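Local structure of lovastatin nonaketide synthase, polyketide synthase component (Aspergillus terreus, 7CPX) at residues Phe1702-Lys1714 with Leu2251-Leu2263. The protein builds the nonaketide core of lovastatin, dihydromonacolin L, from malonyl-CoA as an iterative multidomain polyketide synthase working with the enoyl reductase LovC. The protein carries 2 engineered substitutions. Sequence-based numbering, arbitrary orientation.
Sequences FAGLTEETFEATK and LNNMELPMMEMVL
Phe1710 pushes its ring into the start of helix 2256-2263, where Met2259 lays its CG over one face, 3.8 Å from the ring centroid and 25° off the normal, a CH-pi contact. Leu2251 CD2 meets the ring edge at CE1 (3.5 Å), and Met2254 comes up beside CZ with its CB (3.6 Å). The sulfurs of both methionines lie obliquely to the ring in Met-aromatic contacts. A flat aromatic suits this place, offering a face to Met2259 and an edge to Leu2251; CG anti to the backbone N (chi1 166°) carries it there. Met2259, bent at chi2 and chi3, then brings its CE to Phe1702 CE2 (3.4 Å), so one flexible thioether serves two rings. Leu1705 sets its CB against Leu2256 CD1 (3.5 Å) and meets Leu2263 tip to tip through their methyls, while Leu2263 CD2 also sits at the Phe1702 edge; the branched apolar ends of these leucines fill the interface. The axes of segments 1705-1714 and 2256-2263 approach to 10.2 Å at an angle of 110°. Each helix is the connecting helix of a beta-alpha-beta crossover: helix 1705-1719 joins neighbouring parallel strands 1689-1693 and 1720-1728, and helix 2256-2276 joins strands 2236-2241 and 2288-2294 of the ketoreductase's Rossmann sheet. The contact joins the helical layers flanking two separate sheets, consistent with the structural and catalytic subdomains of polyketide synthase ketoreductases. Lys1714, partly exposed, runs its long apolar chain past the Leu2251 carbonyl, and its charged end reaches Glu1711 OE1 in a salt bridge (3.0 Å). Met1743 of helix 1735-1750 and Ala2309 of helix 2305-2323 touch Phe1702.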
ATOM      1  N   PHE A1702      72.983  -7.393  35.528  1.00119.93           N
ATOM      2  CA  PHE A1702      72.213  -6.171  35.356  1.00119.93           C
ATOM      3  C   PHE A1702      72.372  -5.199  36.515  1.00119.93           C
ATOM      4  O   PHE A1702      71.849  -4.082  36.442  1.00119.93           O
ATOM      5  CB  PHE A1702      70.741  -6.521  35.143  1.00119.93           C
ATOM      6  CG  PHE A1702      70.449  -7.009  33.758  1.00119.93           C
ATOM      7  CD1 PHE A1702      70.911  -8.241  33.332  1.00119.93           C
ATOM      8  CD2 PHE A1702      69.734  -6.228  32.874  1.00119.93           C
ATOM      9  CE1 PHE A1702      70.657  -8.685  32.052  1.00119.93           C
ATOM     10  CE2 PHE A1702      69.475  -6.665  31.594  1.00119.93           C
ATOM     11  CZ  PHE A1702      69.935  -7.897  31.182  1.00119.93           C
ATOM     12  N   ALA A1703      73.073  -5.593  37.575  1.00121.18           N
ATOM     13  CA  ALA A1703      73.487  -4.650  38.602  1.00121.18           C
ATOM     14  C   ALA A1703      74.843  -4.024  38.307  1.00121.18           C
ATOM     15  O   ALA A1703      75.179  -2.998  38.909  1.00121.18           O
ATOM     16  CB  ALA A1703      73.539  -5.344  39.967  1.00121.18           C
ATOM     17  N   GLY A1704      75.622  -4.612  37.399  1.00126.71           N
ATOM     18  CA  GLY A1704      76.956  -4.125  37.105  1.00126.71           C
ATOM     19  C   GLY A1704      77.314  -4.116  35.631  1.00126.71           C
ATOM     20  O   GLY A1704      78.476  -4.342  35.278  1.00126.71           O
ATOM     21  N   LEU A1705      76.337  -3.864  34.756  1.00125.07           N
ATOM     22  CA  LEU A1705      76.612  -3.869  33.323  1.00125.07           C
ATOM     23  C   LEU A1705      77.680  -2.857  32.937  1.00125.07           C
ATOM     24  O   LEU A1705      78.337  -3.029  31.904  1.00125.07           O
ATOM     25  CB  LEU A1705      75.337  -3.579  32.532  1.00125.07           C
ATOM     26  CG  LEU A1705      74.204  -4.589  32.694  1.00125.07           C
ATOM     27  CD1 LEU A1705      72.941  -4.090  32.017  1.00125.07           C
ATOM     28  CD2 LEU A1705      74.597  -5.952  32.141  1.00125.07           C
ATOM     29  N   THR A1706      77.874  -1.812  33.742  1.00130.28           N
ATOM     30  CA  THR A1706      78.862  -0.789  33.429  1.00130.28           C
ATOM     31  C   THR A1706      80.291  -1.311  33.496  1.00130.28           C
ATOM     32  O   THR A1706      81.209  -0.608  33.060  1.00130.28           O
ATOM     33  CB  THR A1706      78.705   0.399  34.379  1.00130.28           C
ATOM     34  OG1 THR A1706      78.727  -0.064  35.736  1.00130.28           O
ATOM     35  CG2 THR A1706      77.393   1.123  34.111  1.00130.28           C
ATOM     36  N   GLU A1707      80.501  -2.518  34.026  1.00132.16           N
ATOM     37  CA  GLU A1707      81.828  -3.111  34.138  1.00132.16           C
ATOM     38  C   GLU A1707      82.169  -4.001  32.949  1.00132.16           C
ATOM     39  O   GLU A1707      82.901  -4.988  33.108  1.00132.16           O
ATOM     40  CB  GLU A1707      81.934  -3.907  35.440  1.00132.16           C
ATOM     41  CG  GLU A1707      81.340  -3.205  36.653  1.00132.16           C
ATOM     42  CD  GLU A1707      81.988  -1.863  36.932  1.00132.16           C
ATOM     43  OE1 GLU A1707      83.079  -1.600  36.382  1.00132.16           O
ATOM     44  OE2 GLU A1707      81.406  -1.070  37.701  1.00132.16           O
ATOM     45  N   GLU A1708      81.645  -3.685  31.765  1.00130.10           N
ATOM     46  CA  GLU A1708      81.834  -4.488  30.558  1.00130.10           C
ATOM     47  C   GLU A1708      81.200  -5.867  30.684  1.00130.10           C
ATOM     48  O   GLU A1708      81.480  -6.760  29.877  1.00130.10           O
ATOM     49  CB  GLU A1708      83.319  -4.625  30.204  1.00130.10           C
ATOM     50  CG  GLU A1708      83.994  -3.309  29.865  1.00130.10           C
ATOM     51  CD  GLU A1708      85.446  -3.487  29.469  1.00130.10           C
ATOM     52  OE1 GLU A1708      85.954  -4.623  29.568  1.00130.10           O
ATOM     53  OE2 GLU A1708      86.078  -2.492  29.057  1.00130.10           O
ATOM     54  N   THR A1709      80.348  -6.060  31.693  1.00127.75           N
ATOM     55  CA  THR A1709      79.654  -7.333  31.837  1.00127.75           C
ATOM     56  C   THR A1709      78.742  -7.601  30.647  1.00127.75           C
ATOM     57  O   THR A1709      78.438  -8.759  30.345  1.00127.75           O
ATOM     58  CB  THR A1709      78.851  -7.345  33.136  1.00127.75           C
ATOM     59  OG1 THR A1709      79.687  -6.924  34.221  1.00127.75           O
ATOM     60  CG2 THR A1709      78.324  -8.736  33.425  1.00127.75           C
ATOM     61  N   PHE A1710      78.299  -6.546  29.964  1.00126.37           N
ATOM     62  CA  PHE A1710      77.459  -6.701  28.781  1.00126.37           C
ATOM     63  C   PHE A1710      78.267  -7.188  27.581  1.00126.37           C
ATOM     64  O   PHE A1710      77.818  -8.069  26.835  1.00126.37           O
ATOM     65  CB  PHE A1710      76.766  -5.370  28.487  1.00126.37           C
ATOM     66  CG  PHE A1710      76.134  -5.290  27.132  1.00126.37           C
ATOM     67  CD1 PHE A1710      75.008  -6.035  26.830  1.00126.37           C
ATOM     68  CD2 PHE A1710      76.650  -4.445  26.168  1.00126.37           C
ATOM     69  CE1 PHE A1710      74.423  -5.949  25.584  1.00126.37           C
ATOM     70  CE2 PHE A1710      76.068  -4.354  24.926  1.00126.37           C
ATOM     71  CZ  PHE A1710      74.954  -5.107  24.633  1.00126.37           C
ATOM     72  N   GLU A1711      79.472  -6.648  27.390  1.00129.46           N
ATOM     73  CA  GLU A1711      80.363  -7.190  26.370  1.00129.46           C
ATOM     74  C   GLU A1711      80.762  -8.618  26.716  1.00129.46           C
ATOM     75  O   GLU A1711      80.907  -9.471  25.830  1.00129.46           O
ATOM     76  CB  GLU A1711      81.601  -6.305  26.229  1.00129.46           C
ATOM     77  CG  GLU A1711      81.291  -4.838  25.976  1.00129.46           C
ATOM     78  CD  GLU A1711      80.517  -4.616  24.693  1.00129.46           C
ATOM     79  OE1 GLU A1711      80.480  -5.538  23.851  1.00129.46           O
ATOM     80  OE2 GLU A1711      79.944  -3.519  24.524  1.00129.46           O
ATOM     81  N   ALA A1712      80.945  -8.896  28.007  1.00129.75           N
ATOM     82  CA  ALA A1712      81.222 -10.259  28.437  1.00129.75           C
ATOM     83  C   ALA A1712      80.055 -11.179  28.109  1.00129.75           C
ATOM     84  O   ALA A1712      80.253 -12.340  27.740  1.00129.75           O
ATOM     85  CB  ALA A1712      81.519 -10.280  29.935  1.00129.75           C
ATOM     86  N   THR A1713      78.826 -10.679  28.247  1.00126.85           N
ATOM     87  CA  THR A1713      77.658 -11.465  27.862  1.00126.85           C
ATOM     88  C   THR A1713      77.647 -11.723  26.361  1.00126.85           C
ATOM     89  O   THR A1713      77.301 -12.824  25.916  1.00126.85           O
ATOM     90  CB  THR A1713      76.379 -10.746  28.290  1.00126.85           C
ATOM     91  OG1 THR A1713      76.428 -10.476  29.698  1.00126.85           O
ATOM     92  CG2 THR A1713      75.160 -11.600  27.985  1.00126.85           C
ATOM     93  N   LYS A1714      77.997 -10.711  25.565  1.00127.23           N
ATOM     94  CA  LYS A1714      78.133 -10.924  24.126  1.00127.23           C
ATOM     95  C   LYS A1714      79.119 -12.049  23.841  1.00127.23           C
ATOM     96  O   LYS A1714      78.853 -12.943  23.028  1.00127.23           O
ATOM     97  CB  LYS A1714      78.607  -9.648  23.436  1.00127.23           C
ATOM     98  CG  LYS A1714      77.626  -8.504  23.409  1.00127.23           C
ATOM     99  CD  LYS A1714      78.116  -7.453  22.429  1.00127.23           C
ATOM    100  CE  LYS A1714      77.688  -6.063  22.829  1.00127.23           C
ATOM    101  NZ  LYS A1714      78.263  -5.026  21.929  1.00127.23           N
ATOM    102  N   LEU A2251      72.005  -8.436  20.592  1.00123.53           N
ATOM    103  CA  LEU A2251      72.967  -8.270  21.676  1.00123.53           C
ATOM    104  C   LEU A2251      74.395  -8.249  21.147  1.00123.53           C
ATOM    105  O   LEU A2251      75.211  -7.427  21.578  1.00123.53           O
ATOM    106  CB  LEU A2251      72.798  -9.385  22.705  1.00123.53           C
ATOM    107  CG  LEU A2251      71.609  -9.248  23.657  1.00123.53           C
ATOM    108  CD1 LEU A2251      71.427 -10.526  24.439  1.00123.53           C
ATOM    109  CD2 LEU A2251      71.805  -8.080  24.605  1.00123.53           C
ATOM    110  N   ASN A2252      74.716  -9.145  20.214  1.00125.93           N
ATOM    111  CA  ASN A2252      76.045  -9.128  19.616  1.00125.93           C
ATOM    112  C   ASN A2252      76.321  -7.789  18.945  1.00125.93           C
ATOM    113  O   ASN A2252      77.445  -7.276  19.001  1.00125.93           O
ATOM    114  CB  ASN A2252      76.185 -10.276  18.615  1.00125.93           C
ATOM    115  CG  ASN A2252      75.107 -10.258  17.550  1.00125.93           C
ATOM    116  OD1 ASN A2252      74.545  -9.211  17.235  1.00125.93           O
ATOM    117  ND2 ASN A2252      74.811 -11.425  16.990  1.00125.93           N
ATOM    118  N   ASN A2253      75.305  -7.205  18.309  1.00126.00           N
ATOM    119  CA  ASN A2253      75.415  -5.886  17.703  1.00126.00           C
ATOM    120  C   ASN A2253      74.949  -4.766  18.622  1.00126.00           C
ATOM    121  O   ASN A2253      75.110  -3.593  18.271  1.00126.00           O
ATOM    122  CB  ASN A2253      74.608  -5.836  16.400  1.00126.00           C
ATOM    123  CG  ASN A2253      75.103  -6.832  15.371  1.00126.00           C
ATOM    124  OD1 ASN A2253      75.979  -6.524  14.563  1.00126.00           O
ATOM    125  ND2 ASN A2253      74.541  -8.035  15.395  1.00126.00           N
ATOM    126  N   MET A2254      74.381  -5.094  19.778  1.00124.16           N
ATOM    127  CA  MET A2254      73.915  -4.085  20.714  1.00124.16           C
ATOM    128  C   MET A2254      75.095  -3.474  21.464  1.00124.16           C
ATOM    129  O   MET A2254      76.195  -4.031  21.507  1.00124.16           O
ATOM    130  CB  MET A2254      72.916  -4.698  21.699  1.00124.16           C
ATOM    131  CG  MET A2254      72.224  -3.705  22.622  1.00124.16           C
ATOM    132  SD  MET A2254      71.126  -4.498  23.814  1.00124.16           S
ATOM    133  CE  MET A2254      70.052  -5.455  22.746  1.00124.16           C
ATOM    134  N   GLU A2255      74.856  -2.304  22.050  1.00123.03           N
ATOM    135  CA  GLU A2255      75.854  -1.598  22.836  1.00123.03           C
ATOM    136  C   GLU A2255      75.299  -1.302  24.223  1.00123.03           C
ATOM    137  O   GLU A2255      74.099  -1.072  24.394  1.00123.03           O
ATOM    138  CB  GLU A2255      76.276  -0.294  22.154  1.00123.03           C
ATOM    139  CG  GLU A2255      76.771  -0.474  20.731  1.00123.03           C
ATOM    140  CD  GLU A2255      77.161   0.838  20.081  1.00123.03           C
ATOM    141  OE1 GLU A2255      77.016   1.892  20.736  1.00123.03           O
ATOM    142  OE2 GLU A2255      77.608   0.818  18.916  1.00123.03           O
ATOM    143  N   LEU A2256      76.189  -1.313  25.212  1.00122.54           N
ATOM    144  CA  LEU A2256      75.777  -1.061  26.590  1.00122.54           C
ATOM    145  C   LEU A2256      75.002   0.238  26.752  1.00122.54           C
ATOM    146  O   LEU A2256      74.049   0.261  27.551  1.00122.54           O
ATOM    147  CB  LEU A2256      77.012  -1.065  27.503  1.00122.54           C
ATOM    148  CG  LEU A2256      76.765  -0.694  28.967  1.00122.54           C
ATOM    149  CD1 LEU A2256      75.799  -1.670  29.615  1.00122.54           C
ATOM    150  CD2 LEU A2256      78.075  -0.650  29.731  1.00122.54           C
ATOM    151  N   PRO A2257      75.356   1.338  26.083  1.00120.73           N
ATOM    152  CA  PRO A2257      74.506   2.533  26.164  1.00120.73           C
ATOM    153  C   PRO A2257      73.060   2.260  25.798  1.00120.73           C
ATOM    154  O   PRO A2257      72.158   2.809  26.435  1.00120.73           O
ATOM    155  CB  PRO A2257      75.177   3.496  25.178  1.00120.73           C
ATOM    156  CG  PRO A2257      76.605   3.095  25.183  1.00120.73           C
ATOM    157  CD  PRO A2257      76.613   1.604  25.362  1.00120.73           C
ATOM    158  N   MET A2258      72.810   1.415  24.795  1.00120.12           N
ATOM    159  CA  MET A2258      71.436   1.043  24.471  1.00120.12           C
ATOM    160  C   MET A2258      70.795   0.269  25.617  1.00120.12           C
ATOM    161  O   MET A2258      69.618   0.480  25.944  1.00120.12           O
ATOM    162  CB  MET A2258      71.408   0.214  23.188  1.00120.12           C
ATOM    163  CG  MET A2258      71.942   0.942  21.967  1.00120.12           C
ATOM    164  SD  MET A2258      72.274  -0.172  20.589  1.00120.12           S
ATOM    165  CE  MET A2258      72.667   0.992  19.288  1.00120.12           C
ATOM    166  N   MET A2259      71.553  -0.644  26.229  1.00119.04           N
ATOM    167  CA  MET A2259      71.037  -1.391  27.369  1.00119.04           C
ATOM    168  C   MET A2259      70.587  -0.446  28.472  1.00119.04           C
ATOM    169  O   MET A2259      69.478  -0.573  28.998  1.00119.04           O
ATOM    170  CB  MET A2259      72.100  -2.359  27.888  1.00119.04           C
ATOM    171  CG  MET A2259      72.237  -3.629  27.064  1.00119.04           C
ATOM    172  SD  MET A2259      70.772  -4.681  27.124  1.00119.04           S
ATOM    173  CE  MET A2259      70.744  -5.147  28.852  1.00119.04           C
ATOM    174  N   GLU A2260      71.437   0.518  28.827  1.00117.01           N
ATOM    175  CA  GLU A2260      71.058   1.488  29.849  1.00117.01           C
ATOM    176  C   GLU A2260      69.872   2.328  29.396  1.00117.01           C
ATOM    177  O   GLU A2260      68.947   2.581  30.175  1.00117.01           O
ATOM    178  CB  GLU A2260      72.248   2.382  30.190  1.00117.01           C
ATOM    179  CG  GLU A2260      73.391   1.652  30.868  1.00117.01           C
ATOM    180  CD  GLU A2260      74.551   2.566  31.202  1.00117.01           C
ATOM    181  OE1 GLU A2260      74.563   3.717  30.715  1.00117.01           O
ATOM    182  OE2 GLU A2260      75.450   2.137  31.953  1.00117.01           O
ATOM    183  N   MET A2261      69.871   2.747  28.129  1.00115.41           N
ATOM    184  CA  MET A2261      68.801   3.593  27.618  1.00115.41           C
ATOM    185  C   MET A2261      67.448   2.921  27.779  1.00115.41           C
ATOM    186  O   MET A2261      66.459   3.573  28.129  1.00115.41           O
ATOM    187  CB  MET A2261      69.064   3.916  26.147  1.00115.41           C
ATOM    188  CG  MET A2261      68.131   4.950  25.548  1.00115.41           C
ATOM    189  SD  MET A2261      68.174   4.951  23.744  1.00115.41           S
ATOM    190  CE  MET A2261      69.934   5.075  23.433  1.00115.41           C
ATOM    191  N   VAL A2262      67.381   1.619  27.520  1.00113.11           N
ATOM    192  CA  VAL A2262      66.106   0.918  27.623  1.00113.11           C
ATOM    193  C   VAL A2262      65.809   0.465  29.051  1.00113.11           C
ATOM    194  O   VAL A2262      64.638   0.355  29.430  1.00113.11           O
ATOM    195  CB  VAL A2262      66.074  -0.277  26.661  1.00113.11           C
ATOM    196  CG1 VAL A2262      64.756  -1.021  26.783  1.00113.11           C
ATOM    197  CG2 VAL A2262      66.303   0.186  25.233  1.00113.11           C
ATOM    198  N   LEU A2263      66.837   0.196  29.857  1.00112.99           N
ATOM    199  CA  LEU A2263      66.611  -0.300  31.210  1.00112.99           C
ATOM    200  C   LEU A2263      66.243   0.827  32.164  1.00112.99           C
ATOM    201  O   LEU A2263      65.185   0.795  32.799  1.00112.99           O
ATOM    202  CB  LEU A2263      67.856  -1.029  31.720  1.00112.99           C
ATOM    203  CG  LEU A2263      67.883  -2.548  31.564  1.00112.99           C
ATOM    204  CD1 LEU A2263      67.699  -2.960  30.123  1.00112.99           C
ATOM    205  CD2 LEU A2263      69.192  -3.086  32.099  1.00112.99           C
TER